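Local coordinates for protein putative mandelate racemase (Bordetella bronchiseptica, PDB 3OZM) that binds magnesium and D-xylaric acid and, as a probable enolase-superfamily enzyme, is likely to abstract a proton next to a carboxylate of an acid sugar, at residues R22-A27 with Y147-P152; A143-W148 with K171-R176; I198-N203 with Y224-P229; P303-D308 with M327-I332. One frame throughout, in Å; residues are numbered along the deposited sequence.

Contact 1 of 4, residues R22-A27 with Y147-P152; sequences RVESGA and YWDLTP. With DXL (D-xylaric acid), chain J.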
# COMPACT_ATOMS: atom_id res chain seq x y z
N ARG A 22 5.50 -2.13 38.23
CA ARG A 22 4.86 -3.21 37.48
C ARG A 22 3.36 -2.96 37.32
O ARG A 22 2.67 -2.66 38.29
CB ARG A 22 5.14 -4.57 38.13
CG ARG A 22 6.62 -4.94 38.11
CD ARG A 22 6.88 -6.29 38.79
NE ARG A 22 8.26 -6.71 38.52
CZ ARG A 22 8.81 -7.83 38.95
NH1 ARG A 22 10.08 -8.10 38.64
NH2 ARG A 22 8.12 -8.67 39.70
N VAL A 23 2.86 -3.05 36.10
CA VAL A 23 1.44 -2.82 35.87
C VAL A 23 0.80 -4.08 35.32
O VAL A 23 1.49 -4.92 34.73
CB VAL A 23 1.20 -1.65 34.87
CG1 VAL A 23 1.68 -0.33 35.45
CG2 VAL A 23 1.86 -1.93 33.53
N GLU A 24 -0.51 -4.22 35.52
CA GLU A 24 -1.26 -5.36 35.01
C GLU A 24 -2.44 -4.92 34.14
O GLU A 24 -3.12 -3.94 34.44
CB GLU A 24 -1.77 -6.23 36.16
CG GLU A 24 -2.38 -7.54 35.70
CD GLU A 24 -2.67 -8.51 36.85
OE1 GLU A 24 -2.66 -8.06 38.01
OE2 GLU A 24 -2.89 -9.70 36.57
N SER A 25 -2.68 -5.67 33.07
CA SER A 25 -3.90 -5.53 32.28
C SER A 25 -4.38 -6.93 31.94
O SER A 25 -3.86 -7.91 32.47
CB SER A 25 -3.61 -4.77 30.99
OG SER A 25 -2.72 -5.53 30.19
N GLY A 26 -5.36 -7.03 31.05
CA GLY A 26 -5.83 -8.32 30.58
C GLY A 26 -4.71 -9.18 30.01
O GLY A 26 -4.82 -10.41 29.98
N ALA A 27 -3.64 -8.54 29.55
CA ALA A 27 -2.49 -9.23 28.97
C ALA A 27 -1.58 -9.88 30.01
O ALA A 27 -0.73 -10.71 29.67
CB ALA A 27 -1.68 -8.27 28.08
N TYR A 147 -3.29 1.78 33.93
CA TYR A 147 -3.53 0.34 34.06
C TYR A 147 -4.54 -0.02 35.15
O TYR A 147 -5.14 0.86 35.76
CB TYR A 147 -2.21 -0.41 34.26
CG TYR A 147 -1.50 -0.67 32.94
CD1 TYR A 147 -0.86 0.36 32.26
CD2 TYR A 147 -1.51 -1.94 32.37
CE1 TYR A 147 -0.23 0.12 31.04
CE2 TYR A 147 -0.88 -2.18 31.17
CZ TYR A 147 -0.24 -1.15 30.51
OH TYR A 147 0.37 -1.39 29.30
N TRP A 148 -4.72 -1.32 35.38
CA TRP A 148 -5.68 -1.83 36.37
C TRP A 148 -5.30 -1.48 37.81
O TRP A 148 -4.17 -1.07 38.08
CB TRP A 148 -5.78 -3.36 36.26
CG TRP A 148 -6.50 -3.87 35.06
CD1 TRP A 148 -7.06 -3.14 34.05
CD2 TRP A 148 -6.76 -5.25 34.75
NE1 TRP A 148 -7.65 -3.98 33.13
CE2 TRP A 148 -7.48 -5.28 33.53
CE3 TRP A 148 -6.44 -6.46 35.38
CZ2 TRP A 148 -7.89 -6.47 32.94
CZ3 TRP A 148 -6.85 -7.65 34.78
CH2 TRP A 148 -7.57 -7.65 33.57
N ASP A 149 -6.25 -1.64 38.73
CA ASP A 149 -5.98 -1.60 40.17
C ASP A 149 -6.11 -0.21 40.82
O ASP A 149 -5.86 -0.07 42.02
CB ASP A 149 -4.57 -2.14 40.49
CG ASP A 149 -4.46 -3.64 40.26
OD1 ASP A 149 -5.20 -4.39 40.93
OD2 ASP A 149 -3.61 -4.05 39.44
N LEU A 150 -6.49 0.79 40.05
CA LEU A 150 -6.59 2.16 40.56
C LEU A 150 -7.99 2.55 40.99
O LEU A 150 -8.98 2.02 40.48
CB LEU A 150 -6.12 3.16 39.50
CG LEU A 150 -4.71 2.92 38.96
CD1 LEU A 150 -4.37 3.97 37.91
CD2 LEU A 150 -3.71 2.94 40.10
N THR A 151 -8.07 3.49 41.93
CA THR A 151 -9.34 4.12 42.28
C THR A 151 -9.62 5.24 41.28
O THR A 151 -8.72 5.68 40.57
CB THR A 151 -9.28 4.75 43.69
OG1 THR A 151 -8.30 5.79 43.71
CG2 THR A 151 -8.94 3.70 44.75
N PRO A 152 -10.87 5.71 41.21
CA PRO A 152 -11.19 6.79 40.27
C PRO A 152 -10.31 8.02 40.49
O PRO A 152 -9.85 8.64 39.53
CB PRO A 152 -12.65 7.10 40.59
CG PRO A 152 -13.20 5.80 41.08
CD PRO A 152 -12.07 5.15 41.85
OAA DXL J . 0.08 -3.74 28.30
OAB DXL J . 1.10 -5.55 26.52
OAC DXL J . -2.63 -3.98 24.89
OAD DXL J . -0.27 -1.36 24.14
OAE DXL J . -1.95 -4.50 27.86
CAF DXL J . -0.73 -4.37 27.60
CAG DXL J . -0.23 -5.03 26.31
CAH DXL J . -0.17 -3.99 25.18
CAI DXL J . -1.47 -3.16 25.12
CAJ DXL J . -1.37 -1.94 24.18
OAK DXL J . -2.39 -1.58 23.54
OAL DXL J . 0.16 -4.65 23.95
O HOH W 1 -1.64 -2.35 37.32

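Contact 2 of 4, residues A143-W148 with K171-R176; sequences ASSIYW and KLKVGR. With DXL (D-xylaric acid), chain J.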
# COMPACT_ATOMS: atom_id res chain seq x y z
N ALA A 143 -0.76 8.78 25.43
CA ALA A 143 -0.06 8.15 26.55
C ALA A 143 -0.67 6.79 26.84
O ALA A 143 -1.84 6.68 27.17
CB ALA A 143 -0.14 9.05 27.79
N SER A 144 0.15 5.75 26.71
CA SER A 144 -0.29 4.37 26.88
C SER A 144 0.46 3.73 28.05
O SER A 144 1.68 3.57 27.99
CB SER A 144 0.04 3.60 25.60
OG SER A 144 -0.52 2.30 25.61
N SER A 145 -0.23 3.36 29.14
CA SER A 145 -1.65 3.56 29.37
C SER A 145 -1.79 3.71 30.87
O SER A 145 -0.81 3.56 31.61
CB SER A 145 -2.47 2.33 28.98
OG SER A 145 -2.53 2.14 27.57
N ILE A 146 -3.00 3.98 31.32
CA ILE A 146 -3.35 3.91 32.73
C ILE A 146 -3.91 2.51 33.00
O ILE A 146 -4.86 2.10 32.34
CB ILE A 146 -4.37 5.00 33.07
CG1 ILE A 146 -3.77 6.38 32.79
CG2 ILE A 146 -4.85 4.88 34.52
CD1 ILE A 146 -4.78 7.51 32.78
N TYR A 147 -3.29 1.78 33.93
CA TYR A 147 -3.53 0.34 34.06
C TYR A 147 -4.54 -0.02 35.15
O TYR A 147 -5.14 0.86 35.76
CB TYR A 147 -2.21 -0.41 34.26
CG TYR A 147 -1.50 -0.67 32.94
CD1 TYR A 147 -0.86 0.36 32.26
CD2 TYR A 147 -1.51 -1.94 32.37
CE1 TYR A 147 -0.23 0.12 31.04
CE2 TYR A 147 -0.88 -2.18 31.17
CZ TYR A 147 -0.24 -1.15 30.51
OH TYR A 147 0.37 -1.39 29.30
N TRP A 148 -4.72 -1.32 35.38
CA TRP A 148 -5.68 -1.83 36.37
C TRP A 148 -5.30 -1.48 37.81
O TRP A 148 -4.17 -1.07 38.08
CB TRP A 148 -5.78 -3.36 36.26
CG TRP A 148 -6.50 -3.87 35.06
CD1 TRP A 148 -7.06 -3.14 34.05
CD2 TRP A 148 -6.76 -5.25 34.75
NE1 TRP A 148 -7.65 -3.98 33.13
CE2 TRP A 148 -7.48 -5.28 33.53
CE3 TRP A 148 -6.44 -6.46 35.38
CZ2 TRP A 148 -7.89 -6.47 32.94
CZ3 TRP A 148 -6.85 -7.65 34.78
CH2 TRP A 148 -7.57 -7.65 33.57
N LYS A 171 -4.83 6.40 27.18
CA LYS A 171 -5.60 5.15 27.15
C LYS A 171 -5.72 4.52 28.53
O LYS A 171 -4.76 4.53 29.32
CB LYS A 171 -4.95 4.16 26.17
CG LYS A 171 -5.79 2.91 25.92
CD LYS A 171 -5.42 2.19 24.60
CE LYS A 171 -4.11 1.36 24.73
NZ LYS A 171 -3.70 0.81 23.39
N LEU A 172 -6.90 3.96 28.81
CA LEU A 172 -7.21 3.31 30.09
C LEU A 172 -7.46 1.83 29.88
O LEU A 172 -8.27 1.44 29.03
CB LEU A 172 -8.46 3.93 30.72
CG LEU A 172 -9.02 3.24 31.98
CD1 LEU A 172 -8.09 3.51 33.18
CD2 LEU A 172 -10.45 3.71 32.27
N LYS A 173 -6.77 1.01 30.66
CA LYS A 173 -7.00 -0.43 30.66
C LYS A 173 -8.24 -0.78 31.49
O LYS A 173 -8.43 -0.26 32.60
CB LYS A 173 -5.77 -1.17 31.19
CG LYS A 173 -4.52 -0.86 30.41
CD LYS A 173 -4.61 -1.42 29.00
CE LYS A 173 -3.30 -1.22 28.27
NZ LYS A 173 -3.21 -2.12 27.09
N VAL A 174 -9.08 -1.65 30.95
CA VAL A 174 -10.29 -2.08 31.65
C VAL A 174 -10.50 -3.57 31.50
O VAL A 174 -9.80 -4.24 30.74
CB VAL A 174 -11.54 -1.36 31.11
CG1 VAL A 174 -11.38 0.14 31.19
CG2 VAL A 174 -11.85 -1.83 29.67
N GLY A 175 -11.48 -4.10 32.23
CA GLY A 175 -11.91 -5.47 32.01
C GLY A 175 -12.07 -6.34 33.23
O GLY A 175 -12.84 -7.30 33.21
N ARG A 176 -11.35 -6.03 34.30
CA ARG A 176 -11.41 -6.90 35.46
C ARG A 176 -12.65 -6.61 36.30
O ARG A 176 -13.32 -7.53 36.77
CB ARG A 176 -10.14 -6.80 36.31
CG ARG A 176 -10.03 -7.94 37.33
CD ARG A 176 -8.66 -7.99 37.96
NE ARG A 176 -8.37 -6.73 38.63
CZ ARG A 176 -7.17 -6.37 39.07
NH1 ARG A 176 -6.13 -7.18 38.89
NH2 ARG A 176 -7.01 -5.20 39.67
OAA DXL J . 0.08 -3.74 28.30
OAB DXL J . 1.10 -5.55 26.52
OAC DXL J . -2.63 -3.98 24.89
OAD DXL J . -0.27 -1.36 24.14
OAE DXL J . -1.95 -4.50 27.86
CAF DXL J . -0.73 -4.37 27.60
CAG DXL J . -0.23 -5.03 26.31
CAH DXL J . -0.17 -3.99 25.18
CAI DXL J . -1.47 -3.16 25.12
CAJ DXL J . -1.37 -1.94 24.18
OAK DXL J . -2.39 -1.58 23.54
OAL DXL J . 0.16 -4.65 23.95

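Contact 3 of 4, residues I198-N203 with Y224-P229; sequences ILVDAN and YWFEEP. With MG (magnesium ion), chain I; DXL (D-xylaric acid), chain J.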
# COMPACT_ATOMS: atom_id res chain seq x y z
N ILE A 198 -9.95 10.20 25.36
CA ILE A 198 -9.75 9.08 26.25
C ILE A 198 -10.07 7.79 25.51
O ILE A 198 -11.19 7.61 25.02
CB ILE A 198 -10.64 9.19 27.50
CG1 ILE A 198 -10.31 10.48 28.26
CG2 ILE A 198 -10.45 7.97 28.38
CD1 ILE A 198 -11.17 10.73 29.48
N LEU A 199 -9.08 6.92 25.42
CA LEU A 199 -9.23 5.63 24.78
C LEU A 199 -9.38 4.56 25.86
O LEU A 199 -8.89 4.72 26.98
CB LEU A 199 -7.97 5.32 23.97
CG LEU A 199 -7.67 6.14 22.71
CD1 LEU A 199 -7.78 7.66 22.92
CD2 LEU A 199 -6.28 5.77 22.18
N VAL A 200 -10.03 3.46 25.52
CA VAL A 200 -10.19 2.36 26.46
C VAL A 200 -9.74 1.06 25.81
O VAL A 200 -9.97 0.85 24.60
CB VAL A 200 -11.68 2.26 26.88
CG1 VAL A 200 -11.97 0.96 27.59
CG2 VAL A 200 -12.07 3.48 27.74
N ASP A 201 -9.13 0.18 26.60
CA ASP A 201 -8.55 -1.06 26.09
C ASP A 201 -8.87 -2.18 27.06
O ASP A 201 -8.41 -2.17 28.21
CB ASP A 201 -7.03 -0.91 25.96
CG ASP A 201 -6.35 -2.10 25.30
OD1 ASP A 201 -6.98 -3.18 25.12
OD2 ASP A 201 -5.17 -1.95 24.97
N ALA A 202 -9.67 -3.14 26.61
CA ALA A 202 -10.07 -4.26 27.46
C ALA A 202 -9.20 -5.51 27.33
O ALA A 202 -9.41 -6.47 28.05
CB ALA A 202 -11.57 -4.61 27.20
N ASN A 203 -8.22 -5.50 26.42
CA ASN A 203 -7.36 -6.68 26.24
C ASN A 203 -8.13 -8.01 26.14
O ASN A 203 -7.73 -9.00 26.76
CB ASN A 203 -6.33 -6.75 27.37
CG ASN A 203 -5.29 -5.67 27.26
OD1 ASN A 203 -5.40 -4.62 27.90
ND2 ASN A 203 -4.28 -5.90 26.44
N TYR A 224 -12.86 7.81 22.59
CA TYR A 224 -12.44 7.85 21.21
C TYR A 224 -12.53 6.47 20.58
O TYR A 224 -13.03 6.32 19.45
CB TYR A 224 -11.01 8.39 21.16
CG TYR A 224 -10.48 8.60 19.76
CD1 TYR A 224 -10.75 9.77 19.06
CD2 TYR A 224 -9.71 7.62 19.15
CE1 TYR A 224 -10.26 9.96 17.78
CE2 TYR A 224 -9.22 7.80 17.87
CZ TYR A 224 -9.50 8.97 17.19
OH TYR A 224 -9.00 9.13 15.91
N TRP A 225 -12.06 5.46 21.31
CA TRP A 225 -12.20 4.08 20.86
C TRP A 225 -12.28 3.05 21.98
O TRP A 225 -11.89 3.33 23.12
CB TRP A 225 -11.13 3.70 19.81
CG TRP A 225 -9.71 3.40 20.27
CD1 TRP A 225 -9.30 2.71 21.39
CD2 TRP A 225 -8.50 3.71 19.54
NE1 TRP A 225 -7.92 2.62 21.42
CE2 TRP A 225 -7.41 3.22 20.30
CE3 TRP A 225 -8.25 4.37 18.33
CZ2 TRP A 225 -6.08 3.37 19.88
CZ3 TRP A 225 -6.93 4.53 17.92
CH2 TRP A 225 -5.86 4.03 18.69
N PHE A 226 -12.77 1.88 21.61
CA PHE A 226 -12.92 0.71 22.49
C PHE A 226 -12.06 -0.37 21.86
O PHE A 226 -12.44 -0.96 20.85
CB PHE A 226 -14.39 0.28 22.45
CG PHE A 226 -14.82 -0.67 23.55
CD1 PHE A 226 -13.94 -1.09 24.56
CD2 PHE A 226 -16.13 -1.13 23.58
CE1 PHE A 226 -14.40 -1.95 25.57
CE2 PHE A 226 -16.58 -2.00 24.57
CZ PHE A 226 -15.72 -2.40 25.57
N GLU A 227 -10.88 -0.59 22.44
CA GLU A 227 -9.87 -1.49 21.88
C GLU A 227 -9.94 -2.89 22.48
O GLU A 227 -10.13 -3.05 23.69
CB GLU A 227 -8.48 -0.89 22.14
CG GLU A 227 -7.31 -1.81 21.85
CD GLU A 227 -5.98 -1.08 21.90
OE1 GLU A 227 -5.96 0.17 21.99
OE2 GLU A 227 -4.94 -1.76 21.85
N GLU A 228 -9.76 -3.90 21.62
CA GLU A 228 -9.94 -5.30 21.99
C GLU A 228 -11.05 -5.52 23.04
O GLU A 228 -10.80 -6.05 24.12
CB GLU A 228 -8.62 -5.93 22.48
CG GLU A 228 -7.54 -6.13 21.39
CD GLU A 228 -6.41 -7.06 21.88
OE1 GLU A 228 -5.99 -6.93 23.05
OE2 GLU A 228 -5.95 -7.94 21.10
N PRO A 229 -12.28 -5.12 22.70
CA PRO A 229 -13.39 -5.28 23.64
C PRO A 229 -13.67 -6.76 23.94
O PRO A 229 -14.05 -7.11 25.06
CB PRO A 229 -14.57 -4.65 22.90
CG PRO A 229 -14.21 -4.78 21.43
CD PRO A 229 -12.72 -4.48 21.44
MG MG I . -4.04 -3.06 23.40
OAA DXL J . 0.08 -3.74 28.30
OAB DXL J . 1.10 -5.55 26.52
OAC DXL J . -2.63 -3.98 24.89
OAD DXL J . -0.27 -1.36 24.14
OAE DXL J . -1.95 -4.50 27.86
CAF DXL J . -0.73 -4.37 27.60
CAG DXL J . -0.23 -5.03 26.31
CAH DXL J . -0.17 -3.99 25.18
CAI DXL J . -1.47 -3.16 25.12
CAJ DXL J . -1.37 -1.94 24.18
OAK DXL J . -2.39 -1.58 23.54
OAL DXL J . 0.16 -4.65 23.95
O HOH W 2 -5.43 -4.62 23.55
O HOH W 3 -4.68 -8.64 24.69

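Contact 4 of 4, residues P303-D308 with M327-I332; sequences PHTFND and MFEWDI. With DXL (D-xylaric acid), chain J.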
# COMPACT_ATOMS: atom_id res chain seq x y z
N PRO A 303 -1.71 2.12 14.45
CA PRO A 303 -1.05 0.88 14.88
C PRO A 303 -0.90 0.77 16.39
O PRO A 303 -0.70 1.78 17.07
CB PRO A 303 0.34 0.98 14.22
CG PRO A 303 0.58 2.47 14.05
CD PRO A 303 -0.80 3.01 13.69
N HIS A 304 -0.99 -0.46 16.89
CA HIS A 304 -0.36 -0.81 18.15
C HIS A 304 1.15 -0.65 17.96
O HIS A 304 1.68 -0.97 16.88
CB HIS A 304 -0.72 -2.26 18.48
CG HIS A 304 0.01 -2.83 19.66
ND1 HIS A 304 1.25 -3.42 19.56
CD2 HIS A 304 -0.36 -2.93 20.96
CE1 HIS A 304 1.63 -3.85 20.75
NE2 HIS A 304 0.67 -3.58 21.62
N THR A 305 1.85 -0.14 18.98
CA THR A 305 3.29 0.12 18.86
C THR A 305 4.10 -0.36 20.08
O THR A 305 5.32 -0.18 20.14
CB THR A 305 3.59 1.61 18.73
OG1 THR A 305 3.37 2.26 19.99
CG2 THR A 305 2.73 2.27 17.64
N PHE A 306 3.42 -0.99 21.03
CA PHE A 306 3.91 -1.18 22.40
C PHE A 306 4.89 -2.35 22.58
O PHE A 306 4.50 -3.52 22.54
CB PHE A 306 2.67 -1.37 23.29
CG PHE A 306 2.88 -1.16 24.77
CD1 PHE A 306 2.55 0.06 25.37
CD2 PHE A 306 3.30 -2.20 25.59
CE1 PHE A 306 2.68 0.25 26.74
CE2 PHE A 306 3.44 -2.02 26.97
CZ PHE A 306 3.13 -0.80 27.54
N ASN A 307 6.17 -2.03 22.75
CA ASN A 307 7.16 -3.00 23.24
C ASN A 307 8.51 -2.36 23.48
O ASN A 307 9.08 -2.48 24.56
CB ASN A 307 7.35 -4.20 22.29
CG ASN A 307 8.11 -5.34 22.98
OD1 ASN A 307 7.55 -6.04 23.81
ND2 ASN A 307 9.38 -5.50 22.64
N ASP A 308 9.03 -1.69 22.46
CA ASP A 308 10.36 -1.10 22.56
C ASP A 308 10.50 0.07 21.58
O ASP A 308 9.58 0.34 20.81
CB ASP A 308 11.42 -2.18 22.31
CG ASP A 308 11.28 -2.85 20.95
OD1 ASP A 308 11.53 -2.16 19.94
OD2 ASP A 308 10.92 -4.07 20.89
N MET A 327 -3.29 8.84 15.93
CA MET A 327 -3.58 8.60 17.34
C MET A 327 -2.50 7.61 17.70
O MET A 327 -2.73 6.40 17.78
CB MET A 327 -5.00 8.03 17.53
CG MET A 327 -5.39 7.79 18.98
SD MET A 327 -5.24 9.29 20.00
CE MET A 327 -6.56 10.30 19.32
N PHE A 328 -1.30 8.14 17.88
CA PHE A 328 -0.10 7.32 17.90
C PHE A 328 0.29 6.83 19.31
O PHE A 328 0.57 7.64 20.19
CB PHE A 328 1.07 8.07 17.27
CG PHE A 328 2.28 7.22 17.11
CD1 PHE A 328 2.37 6.33 16.05
CD2 PHE A 328 3.32 7.29 18.02
CE1 PHE A 328 3.48 5.52 15.89
CE2 PHE A 328 4.44 6.49 17.87
CZ PHE A 328 4.52 5.60 16.80
N GLU A 329 0.32 5.52 19.50
CA GLU A 329 0.56 4.94 20.82
C GLU A 329 1.99 5.18 21.29
O GLU A 329 2.94 4.82 20.60
CB GLU A 329 0.29 3.43 20.81
CG GLU A 329 0.46 2.79 22.19
CD GLU A 329 0.00 1.35 22.25
OE1 GLU A 329 0.07 0.65 21.22
OE2 GLU A 329 -0.40 0.93 23.36
N TRP A 330 2.13 5.77 22.47
CA TRP A 330 3.44 5.95 23.09
C TRP A 330 3.46 5.39 24.53
O TRP A 330 2.84 5.95 25.44
CB TRP A 330 3.84 7.43 23.10
CG TRP A 330 5.31 7.57 23.36
CD1 TRP A 330 5.95 7.42 24.56
CD2 TRP A 330 6.34 7.83 22.39
NE1 TRP A 330 7.31 7.57 24.40
CE2 TRP A 330 7.57 7.83 23.08
CE3 TRP A 330 6.34 8.08 21.02
CZ2 TRP A 330 8.79 8.07 22.44
CZ3 TRP A 330 7.56 8.31 20.38
CH2 TRP A 330 8.76 8.31 21.09
N ASP A 331 4.13 4.26 24.68
CA ASP A 331 4.38 3.60 25.97
C ASP A 331 5.00 4.57 26.98
O ASP A 331 6.13 5.01 26.79
CB ASP A 331 5.33 2.43 25.74
CG ASP A 331 5.58 1.58 26.98
OD1 ASP A 331 5.15 1.94 28.11
OD2 ASP A 331 6.23 0.52 26.81
N ILE A 332 4.24 4.92 28.02
CA ILE A 332 4.77 5.75 29.10
C ILE A 332 5.06 4.96 30.38
O ILE A 332 5.35 5.54 31.43
CB ILE A 332 3.86 6.97 29.41
CG1 ILE A 332 2.39 6.56 29.56
CG2 ILE A 332 3.94 8.01 28.29
CD1 ILE A 332 2.09 5.66 30.76
OAA DXL J . 0.08 -3.74 28.30
OAB DXL J . 1.10 -5.55 26.52
OAC DXL J . -2.63 -3.98 24.89
OAD DXL J . -0.27 -1.36 24.14
OAE DXL J . -1.95 -4.50 27.86
CAF DXL J . -0.73 -4.37 27.60
CAG DXL J . -0.23 -5.03 26.31
CAH DXL J . -0.17 -3.99 25.18
CAI DXL J . -1.47 -3.16 25.12
CAJ DXL J . -1.37 -1.94 24.18
OAK DXL J . -2.39 -1.58 23.54
OAL DXL J . 0.16 -4.65 23.95
O HOH W 4 -1.12 4.44 16.66
O HOH W 5 4.70 2.32 22.53
O HOH W 6 6.89 0.46 23.80

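Contact 1 of 4, residues R22-A27 with Y147-P152
V23, E24 and S25, on a loop of the N-terminal capping domain, meet Y147 and W148 where that domain closes over the mouth of the barrel, and the two sides together grip one carboxylate of the bound D-xylaric acid. The flat ring of Y147 suits the place because it can be packed and still reach the ligand. V23 crosses it at about a right angle and sets CG2 over the ring centre, 3.4 Å from the centroid, while E24 O lies at the ring edge. Held this way, Y147 OH donates to ligand OAA at 2.6 Å. S25 gives its hydroxyl to the second oxygen of the same carboxylate, OG to OAE 2.7 Å. Its chi1 of 64° sets OG between the backbone N and the carbonyl carbon, where it also accepts from A27 N at 3.2 Å, an ST turn that fixes the hydroxyl.

The backbones are tied by W148 N to E24 O, 3.2 Å, and by water 1, which accepts from E24 N and donates to W148 O. Behind this bond the S25-G26 backbone, with no side chain at G26, lies over the indole face of W148: S25 CA sits 3.9 Å from the centroid of its five-membered ring, and G26 N comes to 3.2 Å from CZ2. At the outer end E24 and D149 bring like charges near each other, but E24 bonds H385 and D149 forms a salt bridge with R176. Such a lid, made by a capping-domain loop over the end of the barrel, is typical of the enolase superfamily.

Contact 2 of 4, residues A143-W148 with K171-R176
Strands 139-146 and 169-173, the first two of the enolase-type barrel, run parallel here in a beta-alpha-beta unit, with I146 bridged to L172. I146 N donates to K171 O at 2.7 Å and I146 O accepts from K173 N at 2.8 Å. The branched aliphatic pair I146 and L172 suits the outer face of the sheet: CG2 of the one touches CD1 of the other at 3.8 Å, beneath M188 of helix 178-192.

K171 leaves the sheet on the other face, and both K171 and K173 carry their amines to the ligand, in the Lys-x-Lys pattern known from the second barrel strand of the mandelate racemase family. The chain of K171 bends at its third torsion (77°), passes S145 OG at CE, and delivers NZ to ligand OAK at 2.7 Å; E227 and Y142 also hold that amine. K173 runs alongside Y147 and lays CG 3.9 Å from its ring centroid, over the face opposite V23. Its NZ reaches the carboxylate oxygen OAE, though the exact place of this atom is doubtful. S145, preceded by a cis peptide, donates its OG to S144 OG, which is in turn hydrogen-bonded to E329.

Beyond the strands, W148 NE1 makes a weak bond to V174 O, and R176 CB makes a CH-pi contact, 3.7 Å from the centroid of the six-membered ring. The guanidinium goes on to D149. K171, shared with E227, probably offsets charge at the metal-bound carboxylate, while K173, the second lysine of the motif and the base in relatives, probably has that role here.

Contact 3 of 4, residues I198-N203 with Y224-P229
D201 OD1 is gripped twice: N203 N donates to it at 2.9 Å, closing an Asx turn, and water 2 donates at 2.6 Å. The same water bonds E228 OE1 and is itself a ligand of the magnesium, so it spans the contact and separates two carboxylates of like charge; E228 OE2 is held by N255 ND2. The other oxygen, D201 OD2, binds the metal directly at 2.2 Å, and E227 OE2 does the same. Because they share one cation, these two carboxylates can stack with their planes 23° apart, and their charge is probably balanced further by K171, which forms a salt bridge with E227 OE1. Ligand atoms OAC and OAK and a carboxylate oxygen of E254 complete the six-fold shell. D201, E227 and E254 lie at the ends of the third, fourth and fifth barrel strands, the arrangement of metal ligands usual in the mandelate racemase family.

Strands 198-201 and 225-227 run parallel, joined by helix 208-220 in a beta-alpha-beta unit; E227 N donates to V200 O at 2.8 Å and A202 N to E227 O at 3.0 Å. L199 crosses W225, with CG 3.8 Å from the centroid of the five-membered ring. The chi1 of W225, 77°, turns the indole under this leucine. N203 suits the place because its amide NH2 can donate: ND2 gives a hydrogen bond to ligand OAC at 3.0 Å.

Contact 4 of 4, residues P303-D308 with M327-I332
T305 and E329 form the tight part of this contact, their side chains sliding past each other in opposite directions. T305 N donates to E329 OE1 at 3.0 Å (165°), and T305 OG1 donates to E329 O at 2.7 Å from well above the carbonyl plane. Threonine serves both needs: with chi1 at 72° the hydroxyl reaches the strand, while CG2 packs 3.8 Å from F328 CE1. The carboxylate of E329, at the end of an extended chain, is thereby fixed beside the ligand, with OE2 2.4 Å from OAD, and S144 also bonds OE2.

E329 lies on the eighth barrel strand, 328-331, and H304 follows the seventh. H304 NE2 meets ligand OAL at 2.6 Å in a hydrogen bond, while its ND1 is held by D277, a His-Asp pair like that of mandelate racemase. F306 brings CB to 3.1 Å from ligand OAD, and the D331 carboxylate lies over one face of the F306 ring, its exact spacing doubtful. R33 forms a salt bridge with D331 OD2, and T333 hydrogen-bonds OD1.

Elsewhere the two backbones stand apart and water joins them. Water 4 donates to both P303 O and M327 O; water 5 donates to T305 OG1, 2.9 Å, and accepts from D331 N, 3.0 Å. Farther along, water 6 donates to D331 OD2 and accepts only a weak bond from N307 N.

In the fold
The four contacts surround one D-xylaric acid, and each touches it. Contacts 2 and 3, their centres about 8 Å apart, are neighbours in the barrel sheet, joined by a salt bridge from K171 NZ to E227 OE1 at 2.7 Å. Contact 4 reaches the same sheet from the other side of strand 139-146: S144 OG lies 2.6 Å from E329 OE2. Contact 1 shares Y147 and W148 with contact 2, their centres about 6 Å apart, and adds the capping domain to the barrel. Y147 also meets contact 4, its OH 3.3 Å from F306 CZ. The magnesium of contact 3 thus holds one end of the ligand while contact 1 holds the other.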